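PDB 5U1T: separin from Saccharomyces cerevisiae, which cleaves the MCD1/SCC1 subunit of cohesin at the onset of anaphase as a caspase-like cysteine protease, and is held inactive by securin for most of the cell cycle. Local coordinates for residues Lys861-Leu866 against Thr873-Phe878; Phe617-Lys622 against Val832-His837; Glu1426-Gly1431 against Thr1533-Asp1538; Ile1412-Asn1417 against Gly1431-Ile1436. All coordinates share one frame; numbering follows the deposited sequence.

Contact 1: residues Lys861-Leu866 against Thr873-Phe878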
loop_
_atom_site.group_PDB
_atom_site.type_symbol
_atom_site.label_atom_id
_atom_site.label_comp_id
_atom_site.label_asym_id
_atom_site.label_seq_id
_atom_site.Cartn_x
_atom_site.Cartn_y
_atom_site.Cartn_z
ATOM N N LYS A 861 22.138 8.505 -3.668
ATOM C CA LYS A 861 22.629 7.469 -2.773
ATOM C C LYS A 861 21.619 6.344 -2.653
ATOM O O LYS A 861 21.953 5.179 -2.848
ATOM C CB LYS A 861 22.911 8.056 -1.403
ATOM C CG LYS A 861 23.960 7.309 -0.625
ATOM C CD LYS A 861 24.772 8.299 0.197
ATOM C CE LYS A 861 25.245 9.484 -0.687
ATOM N NZ LYS A 861 25.523 10.740 0.110
ATOM N N ALA A 862 20.380 6.710 -2.332
ATOM C CA ALA A 862 19.288 5.762 -2.163
ATOM C C ALA A 862 19.133 4.823 -3.355
ATOM O O ALA A 862 18.815 3.653 -3.177
ATOM C CB ALA A 862 17.989 6.511 -1.911
ATOM N N PHE A 863 19.374 5.336 -4.559
ATOM C CA PHE A 863 19.262 4.563 -5.805
ATOM C C PHE A 863 20.198 3.349 -5.861
ATOM O O PHE A 863 19.893 2.334 -6.511
ATOM C CB PHE A 863 19.541 5.478 -7.016
ATOM C CG PHE A 863 19.211 4.862 -8.333
ATOM C CD1 PHE A 863 17.897 4.697 -8.721
ATOM C CD2 PHE A 863 20.215 4.463 -9.190
ATOM C CE1 PHE A 863 17.591 4.119 -9.935
ATOM C CE2 PHE A 863 19.917 3.892 -10.408
ATOM C CZ PHE A 863 18.606 3.712 -10.784
ATOM N N ASP A 864 21.343 3.463 -5.194
ATOM C CA ASP A 864 22.304 2.375 -5.157
ATOM C C ASP A 864 21.696 1.066 -4.687
ATOM O O ASP A 864 22.088 0.003 -5.151
ATOM C CB ASP A 864 23.480 2.732 -4.260
ATOM C CG ASP A 864 24.467 3.619 -4.955
ATOM O OD1 ASP A 864 24.537 3.542 -6.209
ATOM O OD2 ASP A 864 25.162 4.401 -4.263
ATOM N N TYR A 865 20.725 1.160 -3.785
ATOM C CA TYR A 865 20.108 -0.014 -3.170
ATOM C C TYR A 865 19.015 -0.588 -4.039
ATOM O O TYR A 865 18.217 -1.390 -3.577
ATOM C CB TYR A 865 19.532 0.343 -1.806
ATOM C CG TYR A 865 20.579 0.808 -0.820
ATOM C CD1 TYR A 865 21.246 2.014 -0.999
ATOM C CD2 TYR A 865 20.891 0.044 0.298
ATOM C CE1 TYR A 865 22.199 2.440 -0.113
ATOM C CE2 TYR A 865 21.854 0.472 1.205
ATOM C CZ TYR A 865 22.502 1.672 0.988
ATOM O OH TYR A 865 23.459 2.100 1.882
ATOM N N LEU A 866 18.963 -0.154 -5.294
ATOM C CA LEU A 866 17.927 -0.616 -6.198
ATOM C C LEU A 866 18.573 -1.435 -7.303
ATOM O O LEU A 866 19.769 -1.325 -7.543
ATOM C CB LEU A 866 17.124 0.572 -6.758
ATOM C CG LEU A 866 16.316 1.394 -5.739
ATOM C CD1 LEU A 866 15.482 2.482 -6.396
ATOM C CD2 LEU A 866 15.412 0.509 -4.897
ATOM N N THR A 873 11.225 2.036 -14.271
ATOM C CA THR A 873 10.583 3.260 -13.837
ATOM C C THR A 873 11.403 3.991 -12.749
ATOM O O THR A 873 11.404 5.222 -12.721
ATOM C CB THR A 873 9.125 3.006 -13.359
ATOM O OG1 THR A 873 9.106 2.088 -12.272
ATOM C CG2 THR A 873 8.286 2.432 -14.478
ATOM N N SER A 874 12.128 3.281 -11.885
ATOM C CA SER A 874 13.054 3.969 -10.983
ATOM C C SER A 874 14.310 4.465 -11.697
ATOM O O SER A 874 14.908 5.452 -11.277
ATOM C CB SER A 874 13.495 3.077 -9.823
ATOM O OG SER A 874 12.504 2.965 -8.835
ATOM N N LEU A 875 14.730 3.765 -12.746
ATOM C CA LEU A 875 15.952 4.122 -13.475
ATOM C C LEU A 875 15.753 5.400 -14.290
ATOM O O LEU A 875 16.610 6.298 -14.276
ATOM C CB LEU A 875 16.402 2.987 -14.393
ATOM C CG LEU A 875 17.617 3.320 -15.262
ATOM C CD1 LEU A 875 18.895 3.517 -14.456
ATOM C CD2 LEU A 875 17.804 2.270 -16.338
ATOM N N THR A 876 14.626 5.480 -14.998
ATOM C CA THR A 876 14.332 6.670 -15.780
ATOM C C THR A 876 14.183 7.877 -14.850
ATOM O O THR A 876 14.635 8.974 -15.187
ATOM C CB THR A 876 13.080 6.494 -16.644
ATOM O OG1 THR A 876 11.971 6.116 -15.829
ATOM C CG2 THR A 876 13.331 5.419 -17.691
ATOM N N MET A 877 13.596 7.667 -13.669
ATOM C CA MET A 877 13.539 8.734 -12.682
ATOM C C MET A 877 14.936 9.165 -12.253
ATOM O O MET A 877 15.206 10.349 -12.075
ATOM C CB MET A 877 12.738 8.315 -11.459
ATOM C CG MET A 877 11.263 8.149 -11.723
ATOM S SD MET A 877 10.365 7.678 -10.235
ATOM C CE MET A 877 8.713 7.601 -10.921
ATOM N N PHE A 878 15.830 8.202 -12.094
ATOM C CA PHE A 878 17.184 8.539 -11.696
ATOM C C PHE A 878 17.897 9.292 -12.828
ATOM O O PHE A 878 18.565 10.296 -12.577
ATOM C CB PHE A 878 17.943 7.273 -11.302
ATOM C CG PHE A 878 19.392 7.495 -10.959
ATOM C CD1 PHE A 878 19.763 8.012 -9.727
ATOM C CD2 PHE A 878 20.390 7.154 -11.858
ATOM C CE1 PHE A 878 21.112 8.197 -9.403
ATOM C CE2 PHE A 878 21.729 7.337 -11.537
ATOM C CZ PHE A 878 22.091 7.857 -10.313
#

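Contact 2: residues Phe617-Lys622 against Val832-His837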
loop_
_atom_site.group_PDB
_atom_site.type_symbol
_atom_site.label_atom_id
_atom_site.label_comp_id
_atom_site.label_asym_id
_atom_site.label_seq_id
_atom_site.Cartn_x
_atom_site.Cartn_y
_atom_site.Cartn_z
ATOM N N PHE A 617 6.096 -4.686 -5.638
ATOM C CA PHE A 617 6.420 -3.594 -4.741
ATOM C C PHE A 617 7.764 -2.955 -5.107
ATOM O O PHE A 617 8.008 -1.795 -4.777
ATOM C CB PHE A 617 6.402 -4.114 -3.306
ATOM C CG PHE A 617 6.950 -3.163 -2.271
ATOM C CD1 PHE A 617 8.306 -3.176 -1.939
ATOM C CD2 PHE A 617 6.108 -2.322 -1.576
ATOM C CE1 PHE A 617 8.809 -2.342 -0.963
ATOM C CE2 PHE A 617 6.605 -1.488 -0.597
ATOM C CZ PHE A 617 7.967 -1.487 -0.299
ATOM N N ASN A 618 8.629 -3.699 -5.793
ATOM C CA ASN A 618 9.919 -3.151 -6.213
ATOM C C ASN A 618 9.940 -2.790 -7.689
ATOM O O ASN A 618 10.987 -2.426 -8.231
ATOM C CB ASN A 618 11.052 -4.118 -5.904
ATOM C CG ASN A 618 11.461 -4.071 -4.456
ATOM O OD1 ASN A 618 11.335 -5.060 -3.725
ATOM N ND2 ASN A 618 11.941 -2.913 -4.016
ATOM N N ASN A 619 8.767 -2.882 -8.312
ATOM C CA ASN A 619 8.568 -2.529 -9.707
ATOM C C ASN A 619 9.515 -3.333 -10.609
ATOM O O ASN A 619 10.184 -2.791 -11.467
ATOM C CB ASN A 619 8.748 -1.009 -9.924
ATOM C CG ASN A 619 7.989 -0.155 -8.888
ATOM O OD1 ASN A 619 6.751 -0.087 -8.898
ATOM N ND2 ASN A 619 8.736 0.509 -7.999
ATOM N N PHE A 620 9.573 -4.640 -10.409
ATOM C CA PHE A 620 10.380 -5.496 -11.272
ATOM C C PHE A 620 9.469 -5.971 -12.383
ATOM O O PHE A 620 9.398 -7.168 -12.660
ATOM C CB PHE A 620 10.959 -6.694 -10.515
ATOM C CG PHE A 620 12.180 -6.393 -9.697
ATOM C CD1 PHE A 620 12.394 -5.145 -9.141
ATOM C CD2 PHE A 620 13.124 -7.380 -9.470
ATOM C CE1 PHE A 620 13.531 -4.893 -8.369
ATOM C CE2 PHE A 620 14.255 -7.124 -8.701
ATOM C CZ PHE A 620 14.455 -5.880 -8.152
ATOM N N ASP A 621 8.771 -5.033 -13.010
ATOM C CA ASP A 621 7.606 -5.337 -13.833
ATOM C C ASP A 621 7.861 -6.334 -14.980
ATOM O O ASP A 621 6.947 -7.055 -15.392
ATOM C CB ASP A 621 7.026 -4.027 -14.389
ATOM C CG ASP A 621 6.823 -2.960 -13.303
ATOM O OD1 ASP A 621 6.408 -3.306 -12.174
ATOM O OD2 ASP A 621 7.086 -1.762 -13.570
ATOM N N LYS A 622 9.088 -6.380 -15.491
ATOM C CA LYS A 622 9.446 -7.300 -16.566
ATOM C C LYS A 622 9.400 -8.750 -16.057
ATOM O O LYS A 622 8.729 -9.617 -16.633
ATOM C CB LYS A 622 10.838 -6.963 -17.097
ATOM C CG LYS A 622 11.242 -7.651 -18.381
ATOM C CD LYS A 622 12.649 -7.223 -18.775
ATOM C CE LYS A 622 12.765 -6.868 -20.259
ATOM N NZ LYS A 622 12.739 -8.058 -21.198
ATOM N N VAL A 832 12.027 4.757 0.138
ATOM C CA VAL A 832 12.941 5.832 0.468
ATOM C C VAL A 832 13.400 6.549 -0.800
ATOM O O VAL A 832 13.380 7.782 -0.858
ATOM C CB VAL A 832 14.142 5.302 1.265
ATOM C CG1 VAL A 832 15.195 6.370 1.449
ATOM C CG2 VAL A 832 13.671 4.797 2.611
ATOM N N TYR A 833 13.784 5.794 -1.826
ATOM C CA TYR A 833 14.201 6.421 -3.072
ATOM C C TYR A 833 13.082 7.268 -3.676
ATOM O O TYR A 833 13.278 8.449 -3.931
ATOM C CB TYR A 833 14.664 5.410 -4.127
ATOM C CG TYR A 833 14.955 6.152 -5.413
ATOM C CD1 TYR A 833 16.017 7.052 -5.474
ATOM C CD2 TYR A 833 14.121 6.039 -6.526
ATOM C CE1 TYR A 833 16.268 7.784 -6.606
ATOM C CE2 TYR A 833 14.366 6.777 -7.667
ATOM C CZ TYR A 833 15.443 7.648 -7.700
ATOM O OH TYR A 833 15.715 8.396 -8.826
ATOM N N ARG A 834 11.924 6.662 -3.916
ATOM C CA ARG A 834 10.827 7.357 -4.568
ATOM C C ARG A 834 10.440 8.630 -3.835
ATOM O O ARG A 834 10.136 9.651 -4.476
ATOM C CB ARG A 834 9.596 6.462 -4.694
ATOM C CG ARG A 834 9.713 5.366 -5.701
ATOM C CD ARG A 834 10.132 5.883 -7.052
ATOM N NE ARG A 834 10.317 4.776 -7.975
ATOM C CZ ARG A 834 9.360 4.292 -8.765
ATOM N NH1 ARG A 834 8.155 4.840 -8.755
ATOM N NH2 ARG A 834 9.611 3.264 -9.576
ATOM N N CYS A 835 10.461 8.588 -2.508
ATOM C CA CYS A 835 10.100 9.767 -1.739
ATOM C C CYS A 835 11.155 10.858 -1.891
ATOM O O CYS A 835 10.827 12.033 -2.026
ATOM C CB CYS A 835 9.921 9.430 -0.266
ATOM S SG CYS A 835 8.411 8.562 0.117
ATOM N N LEU A 836 12.423 10.468 -1.865
ATOM C CA LEU A 836 13.488 11.439 -2.045
ATOM C C LEU A 836 13.470 12.041 -3.456
ATOM O O LEU A 836 13.849 13.200 -3.633
ATOM C CB LEU A 836 14.850 10.808 -1.761
ATOM C CG LEU A 836 15.144 10.596 -0.272
ATOM C CD1 LEU A 836 16.468 9.857 -0.079
ATOM C CD2 LEU A 836 15.130 11.929 0.457
ATOM N N HIS A 837 13.037 11.254 -4.442
ATOM C CA HIS A 837 12.946 11.719 -5.816
ATOM C C HIS A 837 11.855 12.751 -5.919
ATOM O O HIS A 837 12.020 13.760 -6.592
ATOM C CB HIS A 837 12.664 10.562 -6.771
ATOM C CG HIS A 837 12.267 10.985 -8.161
ATOM N ND1 HIS A 837 13.168 11.478 -9.082
ATOM C CD2 HIS A 837 11.072 10.940 -8.796
ATOM C CE1 HIS A 837 12.541 11.727 -10.215
ATOM N NE2 HIS A 837 11.268 11.403 -10.069
#

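Contact 3: residues Glu1426-Gly1431 against Thr1533-Asp1538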
loop_
_atom_site.group_PDB
_atom_site.type_symbol
_atom_site.label_atom_id
_atom_site.label_comp_id
_atom_site.label_asym_id
_atom_site.label_seq_id
_atom_site.Cartn_x
_atom_site.Cartn_y
_atom_site.Cartn_z
ATOM N N GLU A 1426 5.092 51.058 24.684
ATOM C CA GLU A 1426 4.024 51.067 25.666
ATOM C C GLU A 1426 3.935 52.436 26.319
ATOM O O GLU A 1426 2.848 52.980 26.430
ATOM C CB GLU A 1426 4.216 49.994 26.724
ATOM C CG GLU A 1426 3.008 49.875 27.647
ATOM C CD GLU A 1426 3.167 48.797 28.712
ATOM O OE1 GLU A 1426 2.854 47.617 28.440
ATOM O OE2 GLU A 1426 3.612 49.137 29.824
ATOM N N SER A 1427 5.079 53.000 26.704
ATOM C CA SER A 1427 5.112 54.328 27.332
ATOM C C SER A 1427 4.434 55.388 26.483
ATOM O O SER A 1427 3.675 56.211 27.002
ATOM C CB SER A 1427 6.550 54.775 27.613
ATOM O OG SER A 1427 7.272 53.804 28.346
ATOM N N LYS A 1428 4.712 55.370 25.182
ATOM C CA LYS A 1428 4.196 56.397 24.285
ATOM C C LYS A 1428 2.687 56.337 24.114
ATOM O O LYS A 1428 2.026 57.369 24.107
ATOM C CB LYS A 1428 4.855 56.304 22.905
ATOM C CG LYS A 1428 6.333 56.645 22.917
ATOM C CD LYS A 1428 6.954 56.521 21.546
ATOM C CE LYS A 1428 8.431 56.893 21.587
ATOM N NZ LYS A 1428 9.070 56.753 20.248
ATOM N N PHE A 1429 2.137 55.138 23.983
ATOM C CA PHE A 1429 0.735 55.014 23.602
ATOM C C PHE A 1429 -0.202 54.696 24.761
ATOM O O PHE A 1429 -1.423 54.786 24.607
ATOM C CB PHE A 1429 0.596 53.957 22.511
ATOM C CG PHE A 1429 1.195 54.377 21.209
ATOM C CD1 PHE A 1429 0.489 55.202 20.343
ATOM C CD2 PHE A 1429 2.475 53.981 20.860
ATOM C CE1 PHE A 1429 1.043 55.605 19.139
ATOM C CE2 PHE A 1429 3.040 54.385 19.651
ATOM C CZ PHE A 1429 2.321 55.195 18.790
ATOM N N LYS A 1430 0.379 54.338 25.907
ATOM C CA LYS A 1430 -0.370 54.048 27.132
ATOM C C LYS A 1430 -1.449 55.101 27.332
ATOM O O LYS A 1430 -2.618 54.776 27.536
ATOM C CB LYS A 1430 0.578 53.999 28.340
ATOM C CG LYS A 1430 -0.017 53.423 29.612
ATOM C CD LYS A 1430 1.046 53.154 30.695
ATOM C CE LYS A 1430 2.080 52.118 30.235
ATOM N NZ LYS A 1430 2.667 51.338 31.374
ATOM N N GLY A 1431 -1.037 56.360 27.216
ATOM C CA GLY A 1431 -1.906 57.510 27.393
ATOM C C GLY A 1431 -3.189 57.532 26.581
ATOM O O GLY A 1431 -4.271 57.396 27.151
ATOM N N THR A 1533 12.107 49.380 13.344
ATOM C CA THR A 1533 12.649 49.613 14.681
ATOM C C THR A 1533 11.800 50.643 15.442
ATOM O O THR A 1533 11.198 51.533 14.835
ATOM C CB THR A 1533 14.118 50.072 14.617
ATOM O OG1 THR A 1533 14.213 51.333 13.923
ATOM C CG2 THR A 1533 14.971 49.026 13.911
ATOM N N ASP A 1534 11.768 50.538 16.770
ATOM C CA ASP A 1534 10.619 51.050 17.528
ATOM C C ASP A 1534 10.468 52.573 17.583
ATOM O O ASP A 1534 9.359 53.070 17.384
ATOM C CB ASP A 1534 10.610 50.445 18.957
ATOM C CG ASP A 1534 11.497 51.189 19.950
ATOM O OD1 ASP A 1534 12.735 51.036 19.909
ATOM O OD2 ASP A 1534 10.948 51.896 20.825
ATOM N N LYS A 1535 11.540 53.325 17.822
ATOM C CA LYS A 1535 11.385 54.788 17.909
ATOM C C LYS A 1535 10.829 55.397 16.623
ATOM O O LYS A 1535 9.914 56.220 16.668
ATOM C CB LYS A 1535 12.711 55.478 18.256
ATOM C CG LYS A 1535 13.211 55.181 19.647
ATOM C CD LYS A 1535 14.522 55.871 19.934
ATOM C CE LYS A 1535 14.657 56.062 21.430
ATOM N NZ LYS A 1535 13.508 56.878 21.925
ATOM N N ASP A 1536 11.380 54.986 15.484
ATOM C CA ASP A 1536 10.986 55.537 14.188
ATOM C C ASP A 1536 9.563 55.166 13.786
ATOM O O ASP A 1536 8.814 55.998 13.270
ATOM C CB ASP A 1536 11.959 55.068 13.113
ATOM C CG ASP A 1536 12.812 56.174 12.593
ATOM O OD1 ASP A 1536 12.782 57.286 13.176
ATOM O OD2 ASP A 1536 13.513 55.930 11.590
ATOM N N ILE A 1537 9.197 53.908 14.011
ATOM C CA ILE A 1537 7.902 53.423 13.562
ATOM C C ILE A 1537 6.808 54.044 14.420
ATOM O O ILE A 1537 5.722 54.364 13.922
ATOM C CB ILE A 1537 7.818 51.868 13.601
ATOM C CG1 ILE A 1537 6.521 51.377 12.946
ATOM C CG2 ILE A 1537 7.949 51.334 15.027
ATOM C CD1 ILE A 1537 6.369 51.785 11.509
ATOM N N ASP A 1538 7.112 54.241 15.702
ATOM C CA ASP A 1538 6.176 54.859 16.626
ATOM C C ASP A 1538 6.015 56.342 16.340
ATOM O O ASP A 1538 4.936 56.885 16.559
ATOM C CB ASP A 1538 6.619 54.639 18.064
ATOM C CG ASP A 1538 6.434 53.211 18.506
ATOM O OD1 ASP A 1538 5.734 52.451 17.792
ATOM O OD2 ASP A 1538 6.986 52.846 19.571
#

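Contact 4: residues Ile1412-Asn1417 against Gly1431-Ile1436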
loop_
_atom_site.group_PDB
_atom_site.type_symbol
_atom_site.label_atom_id
_atom_site.label_comp_id
_atom_site.label_asym_id
_atom_site.label_seq_id
_atom_site.Cartn_x
_atom_site.Cartn_y
_atom_site.Cartn_z
ATOM N N ILE A 1412 -14.079 50.230 19.590
ATOM C CA ILE A 1412 -12.757 50.112 18.986
ATOM C C ILE A 1412 -11.803 49.267 19.871
ATOM O O ILE A 1412 -11.738 49.449 21.091
ATOM C CB ILE A 1412 -12.175 51.523 18.687
ATOM C CG1 ILE A 1412 -11.995 52.335 19.964
ATOM C CG2 ILE A 1412 -13.042 52.262 17.692
ATOM C CD1 ILE A 1412 -10.602 52.352 20.473
ATOM N N SER A 1413 -11.098 48.323 19.246
ATOM C CA SER A 1413 -10.197 47.394 19.948
ATOM C C SER A 1413 -8.739 47.790 19.784
ATOM O O SER A 1413 -8.346 48.320 18.744
ATOM C CB SER A 1413 -10.374 45.955 19.441
ATOM O OG SER A 1413 -11.708 45.501 19.557
ATOM N N MET A 1414 -7.935 47.519 20.803
ATOM C CA MET A 1414 -6.511 47.775 20.711
ATOM C C MET A 1414 -5.711 46.792 21.517
ATOM O O MET A 1414 -6.163 46.282 22.542
ATOM C CB MET A 1414 -6.189 49.181 21.169
ATOM C CG MET A 1414 -7.194 49.723 22.130
ATOM S SD MET A 1414 -7.119 51.510 22.141
ATOM C CE MET A 1414 -6.807 51.792 20.403
ATOM N N ILE A 1415 -4.510 46.525 21.027
ATOM C CA ILE A 1415 -3.574 45.632 21.680
ATOM C C ILE A 1415 -2.230 46.354 21.716
ATOM O O ILE A 1415 -1.791 46.895 20.708
ATOM C CB ILE A 1415 -3.481 44.286 20.941
ATOM C CG1 ILE A 1415 -4.864 43.632 20.882
ATOM C CG2 ILE A 1415 -2.466 43.375 21.594
ATOM C CD1 ILE A 1415 -4.923 42.385 20.069
ATOM N N LEU A 1416 -1.590 46.401 22.877
ATOM C CA LEU A 1416 -0.366 47.181 23.018
ATOM C C LEU A 1416 0.719 46.410 23.754
ATOM O O LEU A 1416 0.550 46.082 24.923
ATOM C CB LEU A 1416 -0.664 48.486 23.751
ATOM C CG LEU A 1416 0.492 49.473 23.864
ATOM C CD1 LEU A 1416 1.050 49.755 22.485
ATOM C CD2 LEU A 1416 0.028 50.762 24.531
ATOM N N ASN A 1417 1.824 46.116 23.068
ATOM C CA ASN A 1417 2.970 45.436 23.680
ATOM C C ASN A 1417 2.553 44.105 24.314
ATOM O O ASN A 1417 2.773 43.882 25.503
ATOM C CB ASN A 1417 3.627 46.367 24.722
ATOM C CG ASN A 1417 4.910 45.800 25.327
ATOM O OD1 ASN A 1417 5.545 44.922 24.760
ATOM N ND2 ASN A 1417 5.295 46.324 26.485
ATOM N N GLY A 1431 -1.037 56.360 27.216
ATOM C CA GLY A 1431 -1.906 57.510 27.393
ATOM C C GLY A 1431 -3.189 57.532 26.581
ATOM O O GLY A 1431 -4.271 57.396 27.151
ATOM N N MET A 1432 -3.072 57.706 25.263
ATOM C CA MET A 1432 -4.245 57.839 24.393
ATOM C C MET A 1432 -5.156 56.601 24.379
ATOM O O MET A 1432 -6.383 56.731 24.353
ATOM C CB MET A 1432 -3.807 58.168 22.961
ATOM C CG MET A 1432 -4.900 57.996 21.916
ATOM S SD MET A 1432 -4.279 58.123 20.230
ATOM C CE MET A 1432 -4.132 59.903 20.074
ATOM N N PHE A 1433 -4.564 55.409 24.405
ATOM C CA PHE A 1433 -5.358 54.184 24.310
ATOM C C PHE A 1433 -6.255 54.003 25.533
ATOM O O PHE A 1433 -7.452 53.741 25.399
ATOM C CB PHE A 1433 -4.458 52.953 24.127
ATOM C CG PHE A 1433 -3.943 52.777 22.722
ATOM C CD1 PHE A 1433 -4.188 53.742 21.744
ATOM C CD2 PHE A 1433 -3.223 51.645 22.369
ATOM C CE1 PHE A 1433 -3.715 53.579 20.440
ATOM C CE2 PHE A 1433 -2.749 51.480 21.067
ATOM C CZ PHE A 1433 -2.997 52.447 20.105
ATOM N N GLN A 1434 -5.682 54.158 26.722
ATOM C CA GLN A 1434 -6.441 53.961 27.953
ATOM C C GLN A 1434 -7.536 55.017 28.086
ATOM O O GLN A 1434 -8.517 54.816 28.803
ATOM C CB GLN A 1434 -5.518 54.006 29.170
ATOM C CG GLN A 1434 -5.026 55.416 29.479
ATOM C CD GLN A 1434 -4.071 55.477 30.653
ATOM O OE1 GLN A 1434 -3.503 54.455 31.061
ATOM N NE2 GLN A 1434 -3.885 56.683 31.207
ATOM N N LYS A 1435 -7.355 56.145 27.404
ATOM C CA LYS A 1435 -8.348 57.212 27.401
ATOM C C LYS A 1435 -9.523 56.844 26.517
ATOM O O LYS A 1435 -10.672 57.119 26.841
ATOM C CB LYS A 1435 -7.738 58.524 26.921
ATOM C CG LYS A 1435 -6.804 59.175 27.907
ATOM C CD LYS A 1435 -6.092 60.337 27.243
ATOM C CE LYS A 1435 -5.327 61.195 28.242
ATOM N NZ LYS A 1435 -4.503 62.213 27.531
ATOM N N ILE A 1436 -9.229 56.218 25.387
ATOM C CA ILE A 1436 -10.282 55.841 24.462
ATOM C C ILE A 1436 -11.185 54.750 25.053
ATOM O O ILE A 1436 -12.394 54.775 24.844
ATOM C CB ILE A 1436 -9.696 55.406 23.113
ATOM C CG1 ILE A 1436 -9.264 56.664 22.343
ATOM C CG2 ILE A 1436 -10.730 54.660 22.318
ATOM C CD1 ILE A 1436 -8.478 56.415 21.074
#

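Contact 1: residues Lys861-Leu866 against Thr873-Phe878
The ring of Phe863 lies flat against that of Phe878 in an offset stack, the centroids 4.0 Å apart and the planes only 3° from parallel. The offset brings the first carbon of the Phe878 side chain over the middle of the Phe863 ring: Phe878 CB sits 3.6 Å from the Phe863 ring centroid, a CH-pi contact on the face that also carries the stack. Both phenylalanines turn CG away from their own backbone N (chi1 -169° and 176°), which sends each ring out toward the other helix. At the edge of the Phe863 ring, close to its plane, Phe863 CZ meets Leu875 CD1 at 3.7 Å. At the end of the type I turn Phe863-Leu866, Leu866 CD1 comes to 3.9 Å from Ser874 OG; this is plain packing of a methyl group, and the hydroxyl's polar partners are Asp871 and Arg834. Serine suits the spot, small enough to admit the leucine and polar enough to bind the preceding loop. With an alanine at Phe863 the Phe878 ring would probably lose the surface it stacks on, and a gap would be likely to open beside Leu875. The pair joins the C-terminal part of helix 849-863 to helix 872-881, the next in the chain, and helix 829-845 packs beside both, its Tyr833 ring meeting that of Phe863 at a steep tilt and also touching Phe878.

Contact 2: residues Phe617-Lys622 against Val832-His837
The Schellman motif that ends helix 602-617 has Asn619 as its C-prime residue, and the side-chain amide of Asn619 meets the guanidinium group of Arg834 on helix 829-845. The backbone of Asn619 takes up a left-handed helical conformation (phi 57°), which turns the chain out of one helix and, through Phe620 at the N-cap position, into helix 621-633. The two side chains approach from opposite directions, with the amide and guanidinium planes 17° apart. Asn619 ND2 lies 3.3 Å from Arg834 NH2 and 3.9 Å from Arg834 CZ. Both nitrogens are donors and neither can accept, so no hydrogen bond joins them and the contact is one of packing between flat polar groups. What positions the arginine lies outside the pair: its NE is hydrogen-bonded to Ser874 OG, while NH2 has a weak bond to Thr873 OG1 and a long, weak ion pair with Asp871. A bend at the second torsion of Arg834 (chi2 -53°) steers the guanidinium to this polar cluster, where arginine is apt because its several N-H groups can serve separate partners. Ile830 and Lys790 also pack on Asn619. Asparagine is, after glycine, the residue that most readily accepts positive phi, and its use here at C-prime, where a helix stops and the next soon begins, is characteristic of a Schellman C-cap.

Contact 3: residues Glu1426-Gly1431 against Thr1533-Asp1538
Lys1428 is the first residue of helix 1426-1431 to reach helix 1534-1538. Its chain is fully extended beyond CG and crosses over Asp1538, with Lys1428 CD 4.0 Å from Asp1538 CB. The ammonium group ends near the backbone, Lys1428 NZ lying 3.7 Å from Lys1535 O without a hydrogen bond. Lys1428 NZ is 4.5 Å from Asp1538 OD2, beyond salt-bridge range, though the carboxylate probably still eases the nearness of the two ammonium groups, Lys1428 and Lys1535. A lysine fits this exposed edge, its methylenes packing while its ammonium group stays near solvent. Phe1429, next in line, is buried and presents its edge: Phe1429 CE2 meets Asp1538 CG at 3.8 Å, the ring and carboxylate planes 82° apart. The segments' axes lie 11.4 Å apart at closest approach and 27° from parallel; both helices belong to the caspase-like alpha/beta protease domain, and the Asp1538 side chain is about 10 Å from that of Cys1497, the active-site cysteine by similarity. Asp1538 is itself held by a hydrogen bond between its OD2 and Thr1425 OG1, while Asp1534, four residues before it, forms a salt bridge with Arg1424. Lys1430 turns back along its own helix instead, Lys1430 NZ forming a salt bridge of 2.9 Å with Glu1426 OE2 one turn earlier.

Contact 4: residues Ile1412-Asn1417 against Gly1431-Ile1436
Met1414 and Phe1433 make a Met-aromatic contact, the thioether lying over one face of the ring. Met1414 SD is 3.9 Å from the Phe1433 ring centroid, and a bend at the last torsion (chi3 37°) lays Met1414 CE still nearer the ring centre, at 3.6 Å, as a CH-pi contact. Two residues along, Leu1416 CD2 touches Phe1433 CD2 obliquely at 4.0 Å. Replacing Phe1433 by an alanine would probably leave the Met1414 thioether without its aromatic face and open a gap beside Leu1416. Val1467 of the adjacent strand 1465-1469 also touches Phe1433; farther out, backbone bonds to Gln1444 and Val1446 hold Met1414 in the sheet. The contact thus joins the first strand and the helix of the beta-alpha-beta unit 1412-1447. Since no hydrogen bond links the two segments, helix and sheet are held here by shape and dispersion, with a flexible thioether moulded to a rigid ring.

Contacts 1 and 2 form one neighbourhood in the helical part of the chain, their centres 7 Å apart: they touch, for example where Met877 packs on His837, and helix 829-845 directly precedes helix 849-863. In the protease region, contact 3 lies about 59 Å from contact 1 and contact 4 about 61 Å from contact 1, centre to centre. The centres of contacts 3 and 4 are 12 Å apart, they share Gly1431, and helix 1423-1436 serves both, facing strand 1412-1416 in one and helix 1534-1548 in the other. Along the chain, contact 2 closes before contact 1 opens, and both precede contacts 3 and 4, whose segments alternate. The two pairs thus sample two separate regions, the helical part and the catalytic domain, with no direct touch between them.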